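Long-range contacts in uncharacterized protein aq_328 (Aquifex aeolicus, PDB 1R4V), which is of unknown function but adopts an ancestral histone fold, of a family tentatively linked to protein heterodimerization: residues Lys27-Leu32 with Leu44-Ile49; Leu32-Arg37 with Ile100-Gly105; Asn96-Glu101 with Tyr131-Gly136. All coordinates share one frame; numbering follows the deposited sequence.

Contacts 1 and 2 both use helix 29-40 and share Leu32. Their centres lie 10 Å apart. Lys31 NZ of contact 1 makes a salt bridge with Asp103 OD1 of contact 2 at 2.5 Å. Each of these two contacts also carries a zinc ion, held by Asp46 in contact 1 and by Asp33 in contact 2. Contact 3 overlaps contact 2: Ile100 and Glu101 belong to both. Their centres are 11 Å apart, and Met104 CE packs on Phe97 CE1 at 3.9 Å. Contacts 1 and 3 do not touch: about 17 Å separates their centres and about 7 Å their nearest atoms.

Contact 1 of 3, residues Lys27-Leu32 with Leu44-Ile49; sequences KGFDKL and LTDETI. With ZN (zinc ion), chain E.
Phe29 and Ile49 join the first turns of helices 29-40 and 46-62, the short helix, loop and longer helix that open the histone-like part of the chain. Ile49 CG2 sits over the centre of the Phe29 ring in a CH-pi contact, 3.6 Å from the ring centroid. It touches all six ring carbons about equally. The Phe29 ring is turned to this methyl because CG lies anti to the carbonyl carbon (chi1 -82°). The same ring meets Asp46 at its edge, in plane, with CD2 3.6 Å from Asp46 OD1. Carboxylate and ring planes are 57° apart.

Asp46 divides its two oxygens. OD2 binds the zinc ion at 2.0 Å, together with Glu21. OD1 is engaged by Arg25 in a salt bridge. The metal and Arg25 hold the carboxylate, and the ring edge lies against OD1; its charge is probably well compensated.

The same methyl, Ile49 CG2, also packs on Leu32 CD2 at 4.1 Å, the two side chains running past each other in opposite directions. Leu32 CD2 also reaches Leu44 CD1, at 4.2 Å. Tyr112 adds an edge-to-face ring contact to Phe29.

Both helices begin here. Gly28 is the N-cap of the first; a side chain at Gly28 would press on the carbonyl O of the residue before. Thr45 caps the second: Thr48 N donates to Thr45 OG1 at 3.2 Å, and Thr45 N donates to Thr48 OG1 at 3.0 Å in an almost straight bond. This reciprocal pair is a capping box, set where the long helix of a histone-type helix-loop-helix starts.

Contact 2 of 3, residues Leu32-Arg37 with Ile100-Gly105; sequences LDHYFR and IEQDMG. With ZN (zinc ion), chain C; CAC (cacodylate ion), chain D.
Ile100 meets Tyr35 where the loop between helices 88-98 and 106-113 crosses helix 29-40 of the histone-like fold. Ile100 CD1 lies 3.4 Å from Tyr35 OH, the two side chains arriving from opposite directions.

Gln102 comes next. Its CG is anti to the backbone N (chi1 179°) and the chain is extended beyond it, which carries the amide to the edge of the Tyr35 ring. Gln102 CD lies in the ring plane, 3.6 Å from Tyr35 CD1, and the amide stands nearly perpendicular to the ring at 88°. Gln102 NE2 also comes near His34 CD2. On the far side of the His34 ring, ND1 donates to cacodylate O2 at 2.9 Å. Arg37 NH1 binds the same oxygen, and cacodylate O1 shares a zinc ion with Asp33 OD2 and two waters; the anion is probably from the crystallisation liquor.

Asp103 turns away from the helix. Met104, a selenomethionine, turns back and packs on Tyr35. Its chain bends at chi3 (80°), bringing CE over one ring face, off centre, 3.8 Å from the Tyr35 centroid. Met104 SE approaches obliquely in a Met-aromatic contact. Met104 O rests 3.5 Å from Leu32 CB.

Gly105 is the N-cap of helix 106-113. Its N closes an Asx turn, donating to Asp103 OD2 at 3.0 Å from above the carboxylate plane.

Contact 3 of 3, residues Asn96-Glu101 with Tyr131-Gly136; sequences NFQKIE and YRNIMG
Phe97 lays its ring on the backbone of Gly136. Gly136 CA stands over the ring centre in a CH-pi contact, 3.5 Å from the Phe97 centroid and only 9° off the ring normal. The fit depends on the glycine: a CB at Gly136 would fall 2.3 Å from Phe97 CD2, which is a clash. With chi1 at 172°, Phe97 CG points opposite the backbone N, which carries the ring across to the glycine.

Asn133 takes the edge of the same ring. Its OD1 lies in the ring plane, 3.8 Å from Phe97 CE2. Arg132 O comes obliquely at 3.5 Å from the same CE2, while the Arg132 guanidinium is held by a salt bridge to Asp107.

The contact joins the end of helix 88-98 to the early turns of helix 131-149, a long helix of the histone-like fold. Val106 and Leu140 also touch Phe97. Replacing Phe97 by an alanine is likely to leave a gap over Gly136 CA and Asn133 OD1 without the ring edge it lies against.

Gln98 crosses Asn133 at about a right angle, their amide planes 76° apart. Its CG lies 3.4 Å from Asn133 OD1. Gln98 OE1 comes 3.2 Å from Asn133 ND2, but the angle is too poor for a hydrogen bond. Asn133 ND2 donates instead to Glu130 OE1, from the residue just before helix 131-149.

Contact 1 of 3, residues Lys27-Leu32 with Leu44-Ile49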
loop_
_atom_site.group_PDB
_atom_site.type_symbol
_atom_site.label_atom_id
_atom_site.label_comp_id
_atom_site.label_asym_id
_atom_site.label_seq_id
_atom_site.Cartn_x
_atom_site.Cartn_y
_atom_site.Cartn_z
ATOM N N LYS A 27 2.396 3.208 -15.800
ATOM C CA LYS A 27 3.577 3.773 -15.152
ATOM C C LYS A 27 3.681 3.296 -13.708
ATOM O O LYS A 27 2.667 3.101 -13.049
ATOM C CB LYS A 27 3.579 5.298 -15.273
ATOM C CG LYS A 27 4.381 5.815 -16.474
ATOM C CD LYS A 27 3.951 5.245 -17.827
ATOM C CE LYS A 27 4.915 5.637 -18.954
ATOM N NZ LYS A 27 6.082 4.714 -19.156
ATOM N N GLY A 28 4.914 3.086 -13.258
ATOM C CA GLY A 28 5.219 2.484 -11.970
ATOM C C GLY A 28 5.430 0.982 -11.964
ATOM O O GLY A 28 6.243 0.518 -11.173
ATOM N N PHE A 29 4.714 0.239 -12.813
ATOM C CA PHE A 29 4.709 -1.237 -12.836
ATOM C C PHE A 29 6.125 -1.717 -13.087
ATOM O O PHE A 29 6.710 -2.504 -12.340
ATOM C CB PHE A 29 3.784 -1.767 -13.935
ATOM C CG PHE A 29 2.318 -1.837 -13.584
ATOM C CD1 PHE A 29 1.680 -0.839 -12.858
ATOM C CD2 PHE A 29 1.562 -2.922 -14.010
ATOM C CE1 PHE A 29 0.342 -0.918 -12.568
ATOM C CE2 PHE A 29 0.215 -3.014 -13.711
ATOM C CZ PHE A 29 -0.400 -2.007 -12.993
ATOM N N ASP A 30 6.671 -1.212 -14.188
ATOM C CA ASP A 30 8.086 -1.296 -14.516
ATOM C C ASP A 30 9.004 -1.279 -13.288
ATOM O O ASP A 30 9.691 -2.245 -12.993
ATOM C CB ASP A 30 8.359 -0.109 -15.457
ATOM C CG ASP A 30 7.355 1.056 -15.229
ATOM O OD1 ASP A 30 7.627 2.060 -14.495
ATOM O OD2 ASP A 30 6.214 0.968 -15.754
ATOM N N LYS A 31 8.986 -0.180 -12.538
ATOM C CA LYS A 31 9.872 0.054 -11.401
ATOM C C LYS A 31 9.572 -0.819 -10.196
ATOM O O LYS A 31 10.479 -1.198 -9.433
ATOM C CB LYS A 31 9.762 1.533 -11.012
ATOM C CG LYS A 31 10.308 2.387 -12.157
ATOM C CD LYS A 31 9.793 3.803 -12.187
ATOM C CE LYS A 31 10.458 4.632 -11.156
ATOM N NZ LYS A 31 10.710 6.000 -11.741
ATOM N N LEU A 32 8.288 -1.115 -10.015
ATOM C CA LEU A 32 7.864 -1.995 -8.933
ATOM C C LEU A 32 8.338 -3.405 -9.242
ATOM O O LEU A 32 8.922 -4.054 -8.388
ATOM C CB LEU A 32 6.351 -1.970 -8.804
ATOM C CG LEU A 32 5.791 -2.757 -7.601
ATOM C CD1 LEU A 32 6.138 -2.096 -6.285
ATOM C CD2 LEU A 32 4.306 -2.910 -7.775
ATOM N N LEU A 44 6.883 -10.654 -10.041
ATOM C CA LEU A 44 5.523 -10.228 -10.364
ATOM C C LEU A 44 5.257 -10.216 -11.871
ATOM O O LEU A 44 6.186 -10.084 -12.658
ATOM C CB LEU A 44 5.312 -8.797 -9.848
ATOM C CG LEU A 44 5.520 -8.461 -8.378
ATOM C CD1 LEU A 44 5.506 -6.939 -8.156
ATOM C CD2 LEU A 44 4.450 -9.153 -7.554
ATOM N N THR A 45 3.986 -10.343 -12.246
ATOM C CA THR A 45 3.469 -10.137 -13.595
ATOM C C THR A 45 2.455 -9.009 -13.537
ATOM O O THR A 45 2.048 -8.612 -12.436
ATOM C CB THR A 45 2.739 -11.371 -14.118
ATOM O OG1 THR A 45 1.597 -11.677 -13.299
ATOM C CG2 THR A 45 3.606 -12.614 -14.010
ATOM N N ASP A 46 2.022 -8.510 -14.695
ATOM C CA ASP A 46 0.979 -7.492 -14.732
ATOM C C ASP A 46 -0.247 -7.963 -13.938
ATOM O O ASP A 46 -0.790 -7.178 -13.171
ATOM C CB ASP A 46 0.560 -7.119 -16.157
ATOM C CG ASP A 46 1.619 -6.320 -16.919
ATOM O OD1 ASP A 46 2.438 -5.617 -16.297
ATOM O OD2 ASP A 46 1.722 -6.313 -18.170
ATOM N N GLU A 47 -0.671 -9.216 -14.124
ATOM C CA GLU A 47 -1.806 -9.802 -13.414
ATOM C C GLU A 47 -1.648 -9.761 -11.894
ATOM O O GLU A 47 -2.602 -9.383 -11.183
ATOM C CB GLU A 47 -2.026 -11.260 -13.820
ATOM C CG GLU A 47 -3.251 -11.853 -13.124
ATOM C CD GLU A 47 -3.593 -13.268 -13.543
ATOM O OE1 GLU A 47 -2.685 -14.091 -13.834
ATOM O OE2 GLU A 47 -4.811 -13.538 -13.569
ATOM N N THR A 48 -0.477 -10.164 -11.387
ATOM C CA THR A 48 -0.278 -10.174 -9.940
ATOM C C THR A 48 0.017 -8.784 -9.364
ATOM O O THR A 48 -0.267 -8.552 -8.186
ATOM C CB THR A 48 0.773 -11.208 -9.464
ATOM O OG1 THR A 48 2.032 -11.069 -10.154
ATOM C CG2 THR A 48 0.252 -12.633 -9.727
ATOM N N ILE A 49 0.595 -7.878 -10.153
ATOM C CA ILE A 49 0.718 -6.478 -9.742
ATOM C C ILE A 49 -0.659 -5.865 -9.545
ATOM O O ILE A 49 -0.864 -5.154 -8.562
ATOM C CB ILE A 49 1.534 -5.628 -10.733
ATOM C CG1 ILE A 49 3.000 -6.034 -10.702
ATOM C CG2 ILE A 49 1.396 -4.112 -10.433
ATOM C CD1 ILE A 49 3.798 -5.593 -11.940
HETATM ZN ZN ZN E . 2.973 -5.586 -19.530
#

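Contact 2 of 3, residues Leu32-Arg37 with Ile100-Gly105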
loop_
_atom_site.group_PDB
_atom_site.type_symbol
_atom_site.label_atom_id
_atom_site.label_comp_id
_atom_site.label_asym_id
_atom_site.label_seq_id
_atom_site.Cartn_x
_atom_site.Cartn_y
_atom_site.Cartn_z
ATOM N N LEU A 32 8.288 -1.115 -10.015
ATOM C CA LEU A 32 7.864 -1.995 -8.933
ATOM C C LEU A 32 8.338 -3.405 -9.242
ATOM O O LEU A 32 8.922 -4.054 -8.388
ATOM C CB LEU A 32 6.351 -1.970 -8.804
ATOM C CG LEU A 32 5.791 -2.757 -7.601
ATOM C CD1 LEU A 32 6.138 -2.096 -6.285
ATOM C CD2 LEU A 32 4.306 -2.910 -7.775
ATOM N N ASP A 33 8.071 -3.843 -10.474
ATOM C CA ASP A 33 8.452 -5.160 -10.991
ATOM C C ASP A 33 9.927 -5.353 -10.748
ATOM O O ASP A 33 10.377 -6.292 -10.082
ATOM C CB ASP A 33 8.065 -5.209 -12.470
ATOM C CG ASP A 33 8.523 -6.456 -13.210
ATOM O OD1 ASP A 33 9.117 -7.389 -12.639
ATOM O OD2 ASP A 33 8.321 -6.539 -14.434
ATOM N N HIS A 34 10.692 -4.401 -11.269
ATOM C CA HIS A 34 12.127 -4.398 -11.111
ATOM C C HIS A 34 12.576 -4.392 -9.636
ATOM O O HIS A 34 13.462 -5.161 -9.282
ATOM C CB HIS A 34 12.699 -3.245 -11.949
ATOM C CG HIS A 34 14.176 -3.286 -12.076
ATOM N ND1 HIS A 34 14.809 -3.608 -13.259
ATOM C CD2 HIS A 34 15.147 -3.058 -11.165
ATOM C CE1 HIS A 34 16.115 -3.553 -13.073
ATOM N NE2 HIS A 34 16.346 -3.223 -11.814
ATOM N N TYR A 35 12.000 -3.585 -8.751
ATOM C CA TYR A 35 12.380 -3.629 -7.335
ATOM C C TYR A 35 11.994 -4.937 -6.593
ATOM O O TYR A 35 12.751 -5.466 -5.772
ATOM C CB TYR A 35 11.721 -2.467 -6.562
ATOM C CG TYR A 35 12.237 -2.372 -5.156
ATOM C CD1 TYR A 35 13.440 -1.750 -4.897
ATOM C CD2 TYR A 35 11.563 -2.948 -4.090
ATOM C CE1 TYR A 35 13.942 -1.662 -3.612
ATOM C CE2 TYR A 35 12.057 -2.871 -2.794
ATOM C CZ TYR A 35 13.248 -2.229 -2.567
ATOM O OH TYR A 35 13.787 -2.133 -1.311
ATOM N N PHE A 36 10.783 -5.426 -6.818
ATOM C CA PHE A 36 10.379 -6.687 -6.172
ATOM C C PHE A 36 11.291 -7.876 -6.571
ATOM O O PHE A 36 11.634 -8.720 -5.750
ATOM C CB PHE A 36 8.909 -6.956 -6.477
ATOM C CG PHE A 36 7.960 -6.420 -5.428
ATOM C CD1 PHE A 36 7.981 -5.088 -5.061
ATOM C CD2 PHE A 36 7.022 -7.256 -4.815
ATOM C CE1 PHE A 36 7.093 -4.600 -4.100
ATOM C CE2 PHE A 36 6.141 -6.777 -3.858
ATOM C CZ PHE A 36 6.188 -5.439 -3.494
ATOM N N ARG A 37 11.689 -7.936 -7.835
ATOM C CA ARG A 37 12.502 -9.040 -8.337
ATOM C C ARG A 37 13.904 -8.926 -7.760
ATOM O O ARG A 37 14.391 -9.833 -7.085
ATOM C CB ARG A 37 12.502 -9.029 -9.860
ATOM C CG ARG A 37 13.348 -10.119 -10.481
ATOM C CD ARG A 37 13.273 -10.174 -12.009
ATOM N NE ARG A 37 13.980 -9.066 -12.659
ATOM C CZ ARG A 37 13.437 -7.995 -13.250
ATOM N NH1 ARG A 37 14.252 -7.098 -13.782
ATOM N NH2 ARG A 37 12.126 -7.799 -13.347
ATOM N N ILE A 100 14.482 3.637 1.946
ATOM C CA ILE A 100 14.821 3.066 0.638
ATOM C C ILE A 100 15.152 4.177 -0.360
ATOM O O ILE A 100 14.375 5.114 -0.536
ATOM C CB ILE A 100 13.686 2.162 0.111
ATOM C CG1 ILE A 100 13.574 0.927 1.006
ATOM C CG2 ILE A 100 13.935 1.723 -1.334
ATOM C CD1 ILE A 100 12.344 0.133 0.770
ATOM N N GLU A 101 16.299 4.058 -1.026
ATOM C CA GLU A 101 16.772 5.071 -1.976
ATOM C C GLU A 101 16.225 4.858 -3.387
ATOM O O GLU A 101 15.875 5.829 -4.067
ATOM C CB GLU A 101 18.306 5.127 -1.983
ATOM C CG GLU A 101 18.869 5.345 -0.581
ATOM C CD GLU A 101 20.180 6.116 -0.520
ATOM O OE1 GLU A 101 20.938 6.139 -1.520
ATOM O OE2 GLU A 101 20.451 6.708 0.555
ATOM N N GLN A 102 16.138 3.597 -3.809
ATOM C CA GLN A 102 15.607 3.240 -5.123
ATOM C C GLN A 102 14.143 3.617 -5.281
ATOM O O GLN A 102 13.334 3.441 -4.367
ATOM C CB GLN A 102 15.751 1.742 -5.381
ATOM C CG GLN A 102 15.199 1.266 -6.743
ATOM C CD GLN A 102 15.761 -0.083 -7.163
ATOM O OE1 GLN A 102 16.856 -0.440 -6.733
ATOM N NE2 GLN A 102 15.025 -0.833 -7.986
ATOM N N ASP A 103 13.818 4.134 -6.455
ATOM C CA ASP A 103 12.461 4.471 -6.804
ATOM C C ASP A 103 11.764 3.169 -7.220
ATOM O O ASP A 103 12.180 2.555 -8.200
ATOM C CB ASP A 103 12.513 5.466 -7.945
ATOM C CG ASP A 103 11.156 5.934 -8.381
ATOM O OD1 ASP A 103 11.150 6.701 -9.369
ATOM O OD2 ASP A 103 10.072 5.609 -7.839
HETATM N N MSE A 104 10.725 2.747 -6.495
HETATM C CA MSE A 104 9.956 1.545 -6.880
HETATM C C MSE A 104 8.599 1.871 -7.492
HETATM O O MSE A 104 7.739 1.003 -7.621
HETATM C CB MSE A 104 9.826 0.572 -5.718
HETATM C CG MSE A 104 8.969 1.062 -4.569
HETATM SE SE MSE A 104 8.712 -0.225 -3.073
HETATM C CE MSE A 104 10.393 0.037 -2.121
ATOM N N GLY A 105 8.413 3.121 -7.891
ATOM C CA GLY A 105 7.254 3.567 -8.652
ATOM C C GLY A 105 6.100 4.056 -7.791
ATOM O O GLY A 105 5.005 4.233 -8.302
HETATM ZN ZN ZN C . 9.253 -7.530 -15.891
HETATM AS AS CAC D . 11.708 -5.127 -16.184
HETATM O O1 CAC D . 10.967 -6.684 -16.395
HETATM O O2 CAC D . 12.878 -4.969 -14.904
HETATM C C1 CAC D . 12.570 -4.557 -17.861
HETATM C C2 CAC D . 10.191 -3.974 -15.721
HETATM O O HOH W 1 9.535 -9.447 -15.055
HETATM O O HOH W 2 9.046 -6.928 -17.840
#

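Contact 3 of 3, residues Asn96-Glu101 with Tyr131-Gly136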
loop_
_atom_site.group_PDB
_atom_site.type_symbol
_atom_site.label_atom_id
_atom_site.label_comp_id
_atom_site.label_asym_id
_atom_site.label_seq_id
_atom_site.Cartn_x
_atom_site.Cartn_y
_atom_site.Cartn_z
ATOM N N ASN A 96 10.728 1.775 7.356
ATOM C CA ASN A 96 11.663 1.049 6.491
ATOM C C ASN A 96 11.557 1.542 5.058
ATOM O O ASN A 96 12.580 1.653 4.380
ATOM C CB ASN A 96 11.454 -0.468 6.463
ATOM C CG ASN A 96 11.748 -1.152 7.784
ATOM O OD1 ASN A 96 12.400 -0.602 8.674
ATOM N ND2 ASN A 96 11.241 -2.375 7.917
ATOM N N PHE A 97 10.345 1.829 4.592
ATOM C CA PHE A 97 10.159 2.357 3.246
ATOM C C PHE A 97 10.866 3.698 3.037
ATOM O O PHE A 97 11.476 3.921 1.980
ATOM C CB PHE A 97 8.690 2.503 2.842
ATOM C CG PHE A 97 8.507 3.232 1.535
ATOM C CD1 PHE A 97 8.771 2.597 0.334
ATOM C CD2 PHE A 97 8.104 4.562 1.507
ATOM C CE1 PHE A 97 8.628 3.274 -0.874
ATOM C CE2 PHE A 97 7.944 5.238 0.308
ATOM C CZ PHE A 97 8.218 4.594 -0.887
ATOM N N GLN A 98 10.778 4.580 4.022
ATOM C CA GLN A 98 11.375 5.907 3.919
ATOM C C GLN A 98 12.900 5.851 3.810
ATOM O O GLN A 98 13.503 6.771 3.268
ATOM C CB GLN A 98 10.930 6.797 5.087
ATOM C CG GLN A 98 9.436 7.117 5.019
ATOM C CD GLN A 98 8.817 7.629 6.326
ATOM O OE1 GLN A 98 7.919 8.469 6.284
ATOM N NE2 GLN A 98 9.271 7.123 7.467
ATOM N N LYS A 99 13.530 4.787 4.296
ATOM C CA LYS A 99 14.969 4.657 4.146
ATOM C C LYS A 99 15.408 3.981 2.836
ATOM O O LYS A 99 16.607 3.825 2.625
ATOM C CB LYS A 99 15.635 4.099 5.414
ATOM C CG LYS A 99 15.222 2.775 5.985
ATOM C CD LYS A 99 15.623 2.708 7.463
ATOM C CE LYS A 99 15.515 1.282 8.011
ATOM N NZ LYS A 99 15.145 1.256 9.463
ATOM N N ILE A 100 14.482 3.637 1.946
ATOM C CA ILE A 100 14.821 3.066 0.638
ATOM C C ILE A 100 15.152 4.177 -0.360
ATOM O O ILE A 100 14.375 5.114 -0.536
ATOM C CB ILE A 100 13.686 2.162 0.111
ATOM C CG1 ILE A 100 13.574 0.927 1.006
ATOM C CG2 ILE A 100 13.935 1.723 -1.334
ATOM C CD1 ILE A 100 12.344 0.133 0.770
ATOM N N GLU A 101 16.299 4.058 -1.026
ATOM C CA GLU A 101 16.772 5.071 -1.976
ATOM C C GLU A 101 16.225 4.858 -3.387
ATOM O O GLU A 101 15.875 5.829 -4.067
ATOM C CB GLU A 101 18.306 5.127 -1.983
ATOM C CG GLU A 101 18.869 5.345 -0.581
ATOM C CD GLU A 101 20.180 6.116 -0.520
ATOM O OE1 GLU A 101 20.938 6.139 -1.520
ATOM O OE2 GLU A 101 20.451 6.708 0.555
ATOM N N TYR A 131 0.842 10.192 1.834
ATOM C CA TYR A 131 0.274 9.024 1.181
ATOM C C TYR A 131 1.334 8.173 0.513
ATOM O O TYR A 131 1.187 6.955 0.424
ATOM C CB TYR A 131 -0.755 9.442 0.135
ATOM C CG TYR A 131 -2.148 9.724 0.600
ATOM C CD1 TYR A 131 -2.491 9.824 1.960
ATOM C CD2 TYR A 131 -3.157 9.880 -0.341
ATOM C CE1 TYR A 131 -3.805 10.097 2.359
ATOM C CE2 TYR A 131 -4.474 10.126 0.047
ATOM C CZ TYR A 131 -4.793 10.224 1.386
ATOM O OH TYR A 131 -6.097 10.484 1.691
ATOM N N ARG A 132 2.391 8.788 -0.010
ATOM C CA ARG A 132 3.442 7.981 -0.633
ATOM C C ARG A 132 4.165 7.082 0.374
ATOM O O ARG A 132 4.503 5.942 0.071
ATOM C CB ARG A 132 4.406 8.866 -1.432
ATOM C CG ARG A 132 5.261 9.824 -0.606
ATOM C CD ARG A 132 6.161 10.713 -1.484
ATOM N NE ARG A 132 6.800 9.885 -2.503
ATOM C CZ ARG A 132 7.816 9.064 -2.268
ATOM N NH1 ARG A 132 8.297 8.354 -3.278
ATOM N NH2 ARG A 132 8.366 8.947 -1.057
ATOM N N ASN A 133 4.383 7.579 1.590
ATOM C CA ASN A 133 5.012 6.794 2.644
ATOM C C ASN A 133 4.087 5.692 3.132
ATOM O O ASN A 133 4.530 4.589 3.364
ATOM C CB ASN A 133 5.478 7.681 3.782
ATOM C CG ASN A 133 6.559 8.633 3.311
ATOM O OD1 ASN A 133 7.421 8.262 2.502
ATOM N ND2 ASN A 133 6.487 9.874 3.773
ATOM N N ILE A 134 2.806 5.988 3.265
ATOM C CA ILE A 134 1.838 4.969 3.693
ATOM C C ILE A 134 1.757 3.847 2.670
ATOM O O ILE A 134 1.789 2.664 3.033
ATOM C CB ILE A 134 0.475 5.614 3.923
ATOM C CG1 ILE A 134 0.576 6.585 5.105
ATOM C CG2 ILE A 134 -0.579 4.547 4.181
ATOM C CD1 ILE A 134 -0.643 7.464 5.309
HETATM N N MSE A 135 1.652 4.208 1.394
HETATM C CA MSE A 135 1.549 3.220 0.338
HETATM C C MSE A 135 2.823 2.414 0.209
HETATM O O MSE A 135 2.771 1.218 -0.001
HETATM C CB MSE A 135 1.214 3.846 -1.009
HETATM C CG MSE A 135 0.378 2.821 -1.810
HETATM SE SE MSE A 135 0.380 3.373 -3.609
HETATM C CE MSE A 135 0.068 1.634 -4.611
ATOM N N GLY A 136 3.963 3.080 0.301
ATOM C CA GLY A 136 5.245 2.399 0.307
ATOM C C GLY A 136 5.385 1.393 1.428
ATOM O O GLY A 136 5.858 0.294 1.188
#